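Local coordinates for CobC (Shigella flexneri 2a, PDB 6NRU), which probably removes the 5'-phosphate from alpha-ribazole 5'-phosphate and adenosylcobalamin 5'-phosphate, a late step in assembling the nucleotide loop of vitamin B12, at residues A[28-42]-A[59-71]. Numbering follows the deposited sequence.
Sequences TPLTARGIEQAQNLH and ERAQHTARLVLSD. With SO4 (sulfate ion), chain M; SO4 (sulfate ion), chain N.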
ATOM      1  N   THR A  28       7.930   0.693 -12.121  1.00 53.00           N
ATOM      2  CA  THR A  28       7.306  -0.182 -13.107  1.00 55.78           C
ATOM      3  C   THR A  28       5.918   0.342 -13.475  1.00 60.09           C
ATOM      4  O   THR A  28       5.177   0.807 -12.603  1.00 59.51           O
ATOM      5  CB  THR A  28       7.198  -1.605 -12.573  1.00 53.00           C
ATOM      6  OG1 THR A  28       6.359  -2.382 -13.436  1.00 53.62           O
ATOM      7  CG2 THR A  28       6.621  -1.603 -11.167  1.00 50.88           C
ATOM      8  N   PRO A  29       5.541   0.287 -14.750  1.00 64.96           N
ATOM      9  CA  PRO A  29       4.302   0.934 -15.186  1.00 63.85           C
ATOM     10  C   PRO A  29       3.068   0.094 -14.892  1.00 63.59           C
ATOM     11  O   PRO A  29       3.123  -1.129 -14.755  1.00 63.91           O
ATOM     12  CB  PRO A  29       4.505   1.087 -16.696  1.00 64.10           C
ATOM     13  CG  PRO A  29       5.349  -0.091 -17.056  1.00 65.05           C
ATOM     14  CD  PRO A  29       6.266  -0.331 -15.877  1.00 65.22           C
ATOM     15  N   LEU A  30       1.936   0.786 -14.803  1.00 58.18           N
ATOM     16  CA  LEU A  30       0.649   0.114 -14.702  1.00 54.82           C
ATOM     17  C   LEU A  30       0.309  -0.573 -16.021  1.00 55.00           C
ATOM     18  O   LEU A  30       0.545  -0.024 -17.102  1.00 59.37           O
ATOM     19  CB  LEU A  30      -0.445   1.122 -14.341  1.00 53.22           C
ATOM     20  CG  LEU A  30      -1.084   1.108 -12.950  1.00 47.99           C
ATOM     21  CD1 LEU A  30      -0.024   1.128 -11.867  1.00 45.66           C
ATOM     22  CD2 LEU A  30      -2.022   2.298 -12.794  1.00 46.42           C
ATOM     23  N   THR A  31      -0.240  -1.785 -15.925  1.00 48.33           N
ATOM     24  CA  THR A  31      -0.752  -2.496 -17.086  1.00 47.09           C
ATOM     25  C   THR A  31      -2.193  -2.082 -17.353  1.00 48.45           C
ATOM     26  O   THR A  31      -2.938  -1.731 -16.436  1.00 47.60           O
ATOM     27  CB  THR A  31      -0.699  -4.012 -16.885  1.00 43.93           C
ATOM     28  OG1 THR A  31      -1.747  -4.420 -15.997  1.00 42.17           O
ATOM     29  CG2 THR A  31       0.634  -4.435 -16.310  1.00 42.14           C
ATOM     30  N   ALA A  32      -2.590  -2.173 -18.628  1.00 51.15           N
ATOM     31  CA  ALA A  32      -3.951  -1.828 -19.042  1.00 53.14           C
ATOM     32  C   ALA A  32      -5.005  -2.385 -18.091  1.00 50.51           C
ATOM     33  O   ALA A  32      -6.057  -1.766 -17.894  1.00 45.00           O
ATOM     34  CB  ALA A  32      -4.198  -2.331 -20.469  1.00 49.26           C
ATOM     35  N   ARG A  33      -4.732  -3.537 -17.475  1.00 47.20           N
ATOM     36  CA  ARG A  33      -5.622  -4.053 -16.442  1.00 47.27           C
ATOM     37  C   ARG A  33      -5.588  -3.174 -15.197  1.00 44.88           C
ATOM     38  O   ARG A  33      -6.626  -2.948 -14.564  1.00 40.71           O
ATOM     39  CB  ARG A  33      -5.241  -5.492 -16.097  1.00 47.83           C
ATOM     40  CG  ARG A  33      -6.152  -6.155 -15.078  1.00 50.77           C
ATOM     41  CD  ARG A  33      -5.790  -7.622 -14.913  1.00 56.58           C
ATOM     42  NE  ARG A  33      -6.412  -8.216 -13.734  1.00 60.08           N
ATOM     43  CZ  ARG A  33      -6.041  -9.376 -13.199  1.00 63.05           C
ATOM     44  NH1 ARG A  33      -5.049 -10.071 -13.742  1.00 65.68           N
ATOM     45  NH2 ARG A  33      -6.661  -9.840 -12.122  1.00 62.20           N
ATOM     46  N   GLY A  34      -4.406  -2.670 -14.831  1.00 46.84           N
ATOM     47  CA  GLY A  34      -4.307  -1.775 -13.689  1.00 47.37           C
ATOM     48  C   GLY A  34      -4.982  -0.435 -13.911  1.00 47.90           C
ATOM     49  O   GLY A  34      -5.521   0.152 -12.969  1.00 46.06           O
ATOM     50  N   ILE A  35      -4.943   0.083 -15.143  1.00 49.38           N
ATOM     51  CA  ILE A  35      -5.744   1.265 -15.451  1.00 50.28           C
ATOM     52  C   ILE A  35      -7.234   0.941 -15.340  1.00 50.09           C
ATOM     53  O   ILE A  35      -8.014   1.725 -14.785  1.00 48.68           O
ATOM     54  CB  ILE A  35      -5.387   1.842 -16.840  1.00 51.17           C
ATOM     55  CG1 ILE A  35      -3.982   2.485 -16.888  1.00 50.41           C
ATOM     56  CG2 ILE A  35      -6.453   2.853 -17.276  1.00 52.29           C
ATOM     57  CD1 ILE A  35      -2.822   1.571 -17.160  1.00 50.65           C
ATOM     58  N   GLU A  36      -7.651  -0.228 -15.845  1.00 52.11           N
ATOM     59  CA  GLU A  36      -9.052  -0.630 -15.726  1.00 55.35           C
ATOM     60  C   GLU A  36      -9.461  -0.787 -14.266  1.00 52.69           C
ATOM     61  O   GLU A  36     -10.582  -0.427 -13.884  1.00 53.81           O
ATOM     62  CB  GLU A  36      -9.297  -1.935 -16.487  1.00 60.51           C
ATOM     63  CG  GLU A  36      -9.491  -1.758 -17.986  1.00 67.31           C
ATOM     64  CD  GLU A  36      -9.032  -2.968 -18.785  1.00 72.32           C
ATOM     65  OE1 GLU A  36      -8.655  -3.985 -18.168  1.00 72.81           O
ATOM     66  OE2 GLU A  36      -9.056  -2.903 -20.033  1.00 75.96           O
ATOM     67  N   GLN A  37      -8.565  -1.330 -13.438  1.00 48.32           N
ATOM     68  CA  GLN A  37      -8.859  -1.473 -12.016  1.00 44.21           C
ATOM     69  C   GLN A  37      -9.041  -0.118 -11.346  1.00 42.71           C
ATOM     70  O   GLN A  37      -9.943   0.059 -10.519  1.00 40.44           O
ATOM     71  CB  GLN A  37      -7.743  -2.254 -11.326  1.00 42.10           C
ATOM     72  CG  GLN A  37      -7.726  -3.735 -11.629  1.00 42.35           C
ATOM     73  CD  GLN A  37      -6.445  -4.392 -11.165  1.00 42.45           C
ATOM     74  OE1 GLN A  37      -5.393  -3.751 -11.103  1.00 42.41           O
ATOM     75  NE2 GLN A  37      -6.523  -5.677 -10.834  1.00 41.98           N
ATOM     76  N   ALA A  38      -8.189   0.852 -11.685  1.00 44.33           N
ATOM     77  CA  ALA A  38      -8.289   2.167 -11.061  1.00 45.70           C
ATOM     78  C   ALA A  38      -9.492   2.936 -11.588  1.00 49.70           C
ATOM     79  O   ALA A  38     -10.172   3.635 -10.827  1.00 50.96           O
ATOM     80  CB  ALA A  38      -6.999   2.956 -11.286  1.00 45.13           C
ATOM     81  N   GLN A  39      -9.775   2.816 -12.887  1.00 52.58           N
ATOM     82  CA  GLN A  39     -10.921   3.509 -13.464  1.00 56.41           C
ATOM     83  C   GLN A  39     -12.227   2.987 -12.883  1.00 58.68           C
ATOM     84  O   GLN A  39     -13.146   3.766 -12.606  1.00 61.77           O
ATOM     85  CB  GLN A  39     -10.919   3.352 -14.981  1.00 59.58           C
ATOM     86  CG  GLN A  39      -9.911   4.227 -15.697  1.00 62.01           C
ATOM     87  CD  GLN A  39      -9.714   3.803 -17.138  1.00 66.18           C
ATOM     88  OE1 GLN A  39     -10.052   2.679 -17.517  1.00 67.48           O
ATOM     89  NE2 GLN A  39      -9.167   4.700 -17.951  1.00 67.63           N
ATOM     90  N   ASN A  40     -12.330   1.669 -12.706  1.00 57.79           N
ATOM     91  CA  ASN A  40     -13.507   1.101 -12.060  1.00 58.60           C
ATOM     92  C   ASN A  40     -13.628   1.591 -10.624  1.00 56.84           C
ATOM     93  O   ASN A  40     -14.728   1.903 -10.155  1.00 58.66           O
ATOM     94  CB  ASN A  40     -13.442  -0.426 -12.115  1.00 59.30           C
ATOM     95  CG  ASN A  40     -14.733  -1.084 -11.669  1.00 61.05           C
ATOM     96  OD1 ASN A  40     -15.815  -0.510 -11.792  1.00 62.55           O
ATOM     97  ND2 ASN A  40     -14.625  -2.301 -11.148  1.00 60.84           N
ATOM     98  N   LEU A  41     -12.499   1.684  -9.914  1.00 53.01           N
ATOM     99  CA  LEU A  41     -12.517   2.194  -8.548  1.00 50.71           C
ATOM    100  C   LEU A  41     -12.993   3.640  -8.495  1.00 51.73           C
ATOM    101  O   LEU A  41     -13.626   4.049  -7.513  1.00 52.82           O
ATOM    102  CB  LEU A  41     -11.127   2.081  -7.925  1.00 48.88           C
ATOM    103  CG  LEU A  41     -10.762   0.746  -7.281  1.00 47.80           C
ATOM    104  CD1 LEU A  41      -9.267   0.692  -7.008  1.00 46.12           C
ATOM    105  CD2 LEU A  41     -11.553   0.534  -6.003  1.00 48.13           C
ATOM    106  N   HIS A  42     -12.689   4.426  -9.530  1.00 51.02           N
ATOM    107  CA  HIS A  42     -13.156   5.807  -9.566  1.00 52.12           C
ATOM    108  C   HIS A  42     -14.676   5.874  -9.516  1.00 53.72           C
ATOM    109  O   HIS A  42     -15.247   6.694  -8.787  1.00 55.62           O
ATOM    110  CB  HIS A  42     -12.642   6.508 -10.820  1.00 53.53           C
ATOM    111  CG  HIS A  42     -13.490   7.664 -11.246  1.00 56.66           C
ATOM    112  ND1 HIS A  42     -13.479   8.875 -10.587  1.00 57.07           N
ATOM    113  CD2 HIS A  42     -14.389   7.790 -12.249  1.00 59.54           C
ATOM    114  CE1 HIS A  42     -14.327   9.700 -11.174  1.00 60.01           C
ATOM    115  NE2 HIS A  42     -14.893   9.066 -12.186  1.00 61.10           N
ATOM    116  N   GLU A  59       5.275   6.249  -8.588  1.00 62.77           N
ATOM    117  CA  GLU A  59       4.349   6.765  -9.591  1.00 62.56           C
ATOM    118  C   GLU A  59       3.208   5.798  -9.874  1.00 60.67           C
ATOM    119  O   GLU A  59       2.120   6.234 -10.265  1.00 59.97           O
ATOM    120  CB  GLU A  59       5.102   7.098 -10.878  1.00 64.77           C
ATOM    121  CG  GLU A  59       4.524   8.293 -11.616  1.00 66.14           C
ATOM    122  CD  GLU A  59       4.592   9.563 -10.794  1.00 67.38           C
ATOM    123  OE1 GLU A  59       3.676  10.403 -10.924  1.00 68.08           O
ATOM    124  OE2 GLU A  59       5.562   9.723 -10.023  1.00 68.54           O
ATOM    125  N   ARG A  60       3.420   4.494  -9.682  1.00 60.46           N
ATOM    126  CA  ARG A  60       2.321   3.555  -9.875  1.00 60.90           C
ATOM    127  C   ARG A  60       1.178   3.839  -8.910  1.00 59.31           C
ATOM    128  O   ARG A  60       0.009   3.611  -9.247  1.00 59.83           O
ATOM    129  CB  ARG A  60       2.812   2.113  -9.721  1.00 62.41           C
ATOM    130  CG  ARG A  60       3.256   1.728  -8.321  1.00 61.12           C
ATOM    131  CD  ARG A  60       4.505   0.870  -8.376  1.00 63.38           C
ATOM    132  NE  ARG A  60       4.511  -0.171  -7.353  1.00 63.01           N
ATOM    133  CZ  ARG A  60       5.599  -0.564  -6.699  1.00 63.58           C
ATOM    134  NH1 ARG A  60       6.771   0.003  -6.961  1.00 64.42           N
ATOM    135  NH2 ARG A  60       5.519  -1.522  -5.786  1.00 63.87           N
ATOM    136  N   ALA A  61       1.493   4.351  -7.717  1.00 56.98           N
ATOM    137  CA  ALA A  61       0.457   4.751  -6.774  1.00 52.70           C
ATOM    138  C   ALA A  61      -0.163   6.085  -7.168  1.00 51.56           C
ATOM    139  O   ALA A  61      -1.379   6.267  -7.051  1.00 51.67           O
ATOM    140  CB  ALA A  61       1.034   4.825  -5.362  1.00 50.96           C
ATOM    141  N   GLN A  62       0.659   7.022  -7.646  1.00 51.59           N
ATOM    142  CA  GLN A  62       0.135   8.313  -8.075  1.00 52.61           C
ATOM    143  C   GLN A  62      -0.675   8.183  -9.359  1.00 56.71           C
ATOM    144  O   GLN A  62      -1.705   8.849  -9.517  1.00 55.79           O
ATOM    145  CB  GLN A  62       1.280   9.308  -8.252  1.00 52.46           C
ATOM    146  CG  GLN A  62       2.070   9.543  -6.979  1.00 52.41           C
ATOM    147  CD  GLN A  62       3.064  10.670  -7.110  1.00 55.42           C
ATOM    148  OE1 GLN A  62       2.691  11.843  -7.099  1.00 57.65           O
ATOM    149  NE2 GLN A  62       4.341  10.323  -7.231  1.00 56.27           N
ATOM    150  N   HIS A  63      -0.223   7.336 -10.289  1.00 60.06           N
ATOM    151  CA  HIS A  63      -1.021   7.046 -11.476  1.00 62.42           C
ATOM    152  C   HIS A  63      -2.386   6.499 -11.088  1.00 61.49           C
ATOM    153  O   HIS A  63      -3.405   6.860 -11.687  1.00 64.04           O
ATOM    154  CB  HIS A  63      -0.280   6.058 -12.378  1.00 43.58           C
ATOM    155  CG  HIS A  63      -0.900   5.879 -13.731  1.00 47.70           C
ATOM    156  ND1 HIS A  63      -0.315   5.118 -14.719  1.00 47.51           N
ATOM    157  CD2 HIS A  63      -2.049   6.363 -14.260  1.00 48.31           C
ATOM    158  CE1 HIS A  63      -1.079   5.137 -15.798  1.00 49.28           C
ATOM    159  NE2 HIS A  63      -2.138   5.884 -15.545  1.00 48.64           N
ATOM    160  N   THR A  64      -2.427   5.631 -10.077  1.00 57.99           N
ATOM    161  CA  THR A  64      -3.701   5.113  -9.593  1.00 56.44           C
ATOM    162  C   THR A  64      -4.540   6.223  -8.971  1.00 53.94           C
ATOM    163  O   THR A  64      -5.730   6.359  -9.275  1.00 55.91           O
ATOM    164  CB  THR A  64      -3.454   3.984  -8.591  1.00 57.33           C
ATOM    165  OG1 THR A  64      -2.972   2.825  -9.286  1.00 60.67           O
ATOM    166  CG2 THR A  64      -4.739   3.630  -7.849  1.00 58.01           C
ATOM    167  N   ALA A  65      -3.927   7.042  -8.110  1.00 50.77           N
ATOM    168  CA  ALA A  65      -4.673   8.105  -7.444  1.00 50.81           C
ATOM    169  C   ALA A  65      -5.250   9.100  -8.442  1.00 53.15           C
ATOM    170  O   ALA A  65      -6.314   9.678  -8.195  1.00 55.09           O
ATOM    171  CB  ALA A  65      -3.777   8.820  -6.434  1.00 50.69           C
ATOM    172  N   ARG A  66      -4.572   9.312  -9.570  1.00 52.75           N
ATOM    173  CA  ARG A  66      -5.115  10.186 -10.603  1.00 52.82           C
ATOM    174  C   ARG A  66      -6.380   9.593 -11.211  1.00 53.41           C
ATOM    175  O   ARG A  66      -7.379  10.299 -11.397  1.00 54.61           O
ATOM    176  CB  ARG A  66      -4.065  10.431 -11.691  1.00 53.95           C
ATOM    177  CG  ARG A  66      -3.194  11.668 -11.490  1.00 54.20           C
ATOM    178  CD  ARG A  66      -1.930  11.578 -12.340  1.00 56.08           C
ATOM    179  NE  ARG A  66      -2.196  10.962 -13.639  1.00 56.17           N
ATOM    180  CZ  ARG A  66      -1.323  10.219 -14.312  1.00 52.33           C
ATOM    181  NH1 ARG A  66      -0.113   9.991 -13.813  1.00 49.03           N
ATOM    182  NH2 ARG A  66      -1.662   9.698 -15.485  1.00 51.62           N
ATOM    183  N   LEU A  67      -6.358   8.295 -11.516  1.00 54.04           N
ATOM    184  CA  LEU A  67      -7.488   7.671 -12.195  1.00 56.53           C
ATOM    185  C   LEU A  67      -8.689   7.532 -11.270  1.00 56.99           C
ATOM    186  O   LEU A  67      -9.836   7.697 -11.702  1.00 59.76           O
ATOM    187  CB  LEU A  67      -7.070   6.311 -12.748  1.00 56.24           C
ATOM    188  CG  LEU A  67      -5.943   6.372 -13.781  1.00 56.99           C
ATOM    189  CD1 LEU A  67      -5.324   5.001 -14.001  1.00 57.50           C
ATOM    190  CD2 LEU A  67      -6.455   6.946 -15.087  1.00 59.86           C
ATOM    191  N   VAL A  68      -8.450   7.222  -9.997  1.00 55.43           N
ATOM    192  CA  VAL A  68      -9.553   7.136  -9.047  1.00 57.59           C
ATOM    193  C   VAL A  68     -10.174   8.509  -8.830  1.00 62.00           C
ATOM    194  O   VAL A  68     -11.400   8.644  -8.735  1.00 66.06           O
ATOM    195  CB  VAL A  68      -9.071   6.513  -7.725  1.00 55.29           C
ATOM    196  CG1 VAL A  68     -10.225   6.389  -6.740  1.00 55.30           C
ATOM    197  CG2 VAL A  68      -8.440   5.150  -7.980  1.00 55.03           C
ATOM    198  N   LEU A  69      -9.328   9.501  -8.647  1.00 61.59           N
ATOM    199  CA  LEU A  69      -9.769  10.862  -8.454  1.00 64.71           C
ATOM    200  C   LEU A  69     -10.407  11.528  -9.654  1.00 69.38           C
ATOM    201  O   LEU A  69     -11.360  12.228  -9.488  1.00 73.12           O
ATOM    202  CB  LEU A  69      -8.642  11.717  -7.918  1.00 64.93           C
ATOM    203  CG  LEU A  69      -8.337  11.466  -6.453  1.00 64.26           C
ATOM    204  CD1 LEU A  69      -7.817  12.733  -5.815  1.00 66.42           C
ATOM    205  CD2 LEU A  69      -9.577  10.981  -5.738  1.00 64.89           C
ATOM    206  N   SER A  70      -9.867  11.335 -10.848  1.00 72.71           N
ATOM    207  CA  SER A  70     -10.429  11.949 -12.056  1.00 79.61           C
ATOM    208  C   SER A  70     -10.526  13.488 -11.988  1.00 84.72           C
ATOM    209  O   SER A  70      -9.534  14.161 -11.763  1.00 88.73           O
ATOM    210  CB  SER A  70     -11.725  11.267 -12.513  1.00 81.32           C
ATOM    211  OG  SER A  70     -12.371  11.971 -13.538  1.00 83.86           O
ATOM    212  N   ASP A  71     -11.711  14.037 -12.183  1.00 83.11           N
ATOM    213  CA  ASP A  71     -11.916  15.476 -12.193  1.00 88.32           C
ATOM    214  C   ASP A  71     -12.219  16.061 -10.819  1.00 89.52           C
ATOM    215  O   ASP A  71     -12.464  17.255 -10.699  1.00 91.47           O
ATOM    216  CB  ASP A  71     -13.095  15.825 -13.101  1.00 93.39           C
ATOM    217  CG  ASP A  71     -12.788  15.665 -14.568  1.00 96.56           C
ATOM    218  OD1 ASP A  71     -13.500  14.889 -15.228  1.00 98.31           O
ATOM    219  OD2 ASP A  71     -11.860  16.328 -15.072  1.00 97.68           O
TER
HETATM  220  S   SO4 M 301      -9.754  -7.005 -12.353  1.00112.96           S
HETATM  221  O1  SO4 M 301      -9.504  -6.350 -11.072  1.00112.67           O
HETATM  222  O2  SO4 M 301      -8.656  -7.918 -12.651  1.00113.12           O
HETATM  223  O3  SO4 M 301     -11.000  -7.760 -12.279  1.00113.16           O
HETATM  224  O4  SO4 M 301      -9.853  -6.004 -13.413  1.00113.14           O
HETATM  225  S   SO4 N 302       3.454  -5.446  -5.379  1.00116.97           S
HETATM  226  O1  SO4 N 302       4.281  -5.586  -4.185  1.00116.75           O
HETATM  227  O2  SO4 N 302       3.967  -6.321  -6.430  1.00116.81           O
HETATM  228  O3  SO4 N 302       2.078  -5.816  -5.066  1.00117.00           O
HETATM  229  O4  SO4 N 302       3.486  -4.060  -5.840  1.00117.17           O
HETATM  230  O   HOH W   1     -14.072   8.603  -7.360  1.00 39.88           O
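The helical segments 32-42 and 59-69, carrying A38 against L67 and H42 against V68, run the same way at 39° to each other, their axes 7.4 Å apart at closest approach, as neighbours packed on one sheet. A38 lets them come close: its CB lies 3.7 Å from L67 CB, while CD1 of L67 reaches on to I35. V68 turns CG2 toward A38 O and L41 CB; V68 and L41 also rest on I9 of strand 5-10, tying both helices to the sheet. Before the first helix, L30 forks over the second. Its CD1 meets R60 O and CB, and its CD2 lies over one face of the H63 ring, 4.0 Å from the centroid, in a CH-pi contact. Toward the C-terminal ends H42, with CG anti to the backbone N (chi1 155°), swings its imidazole to V68, and ND1 donates to V68 O over 2.8 Å. The acceptor lies in the ring plane, yet ND1 stands above the carbonyl plane; S70 CB covers one ring face. R60, hydrogen-bonded through NH1 to G24 O, lies about 3 Å, side chain to side chain, from H11, probably phosphorylated in catalysis. Its NH2 donates over 3.3 Å to O4 of a sulfate, likely a crystallisation ion, also bound by R10 and N17. Apolar packing thus joins the second helix to the first and its preceding loop, H42 grips the second helix's last turn, and the sulfate's place is consistent with R60 receiving substrate phosphate.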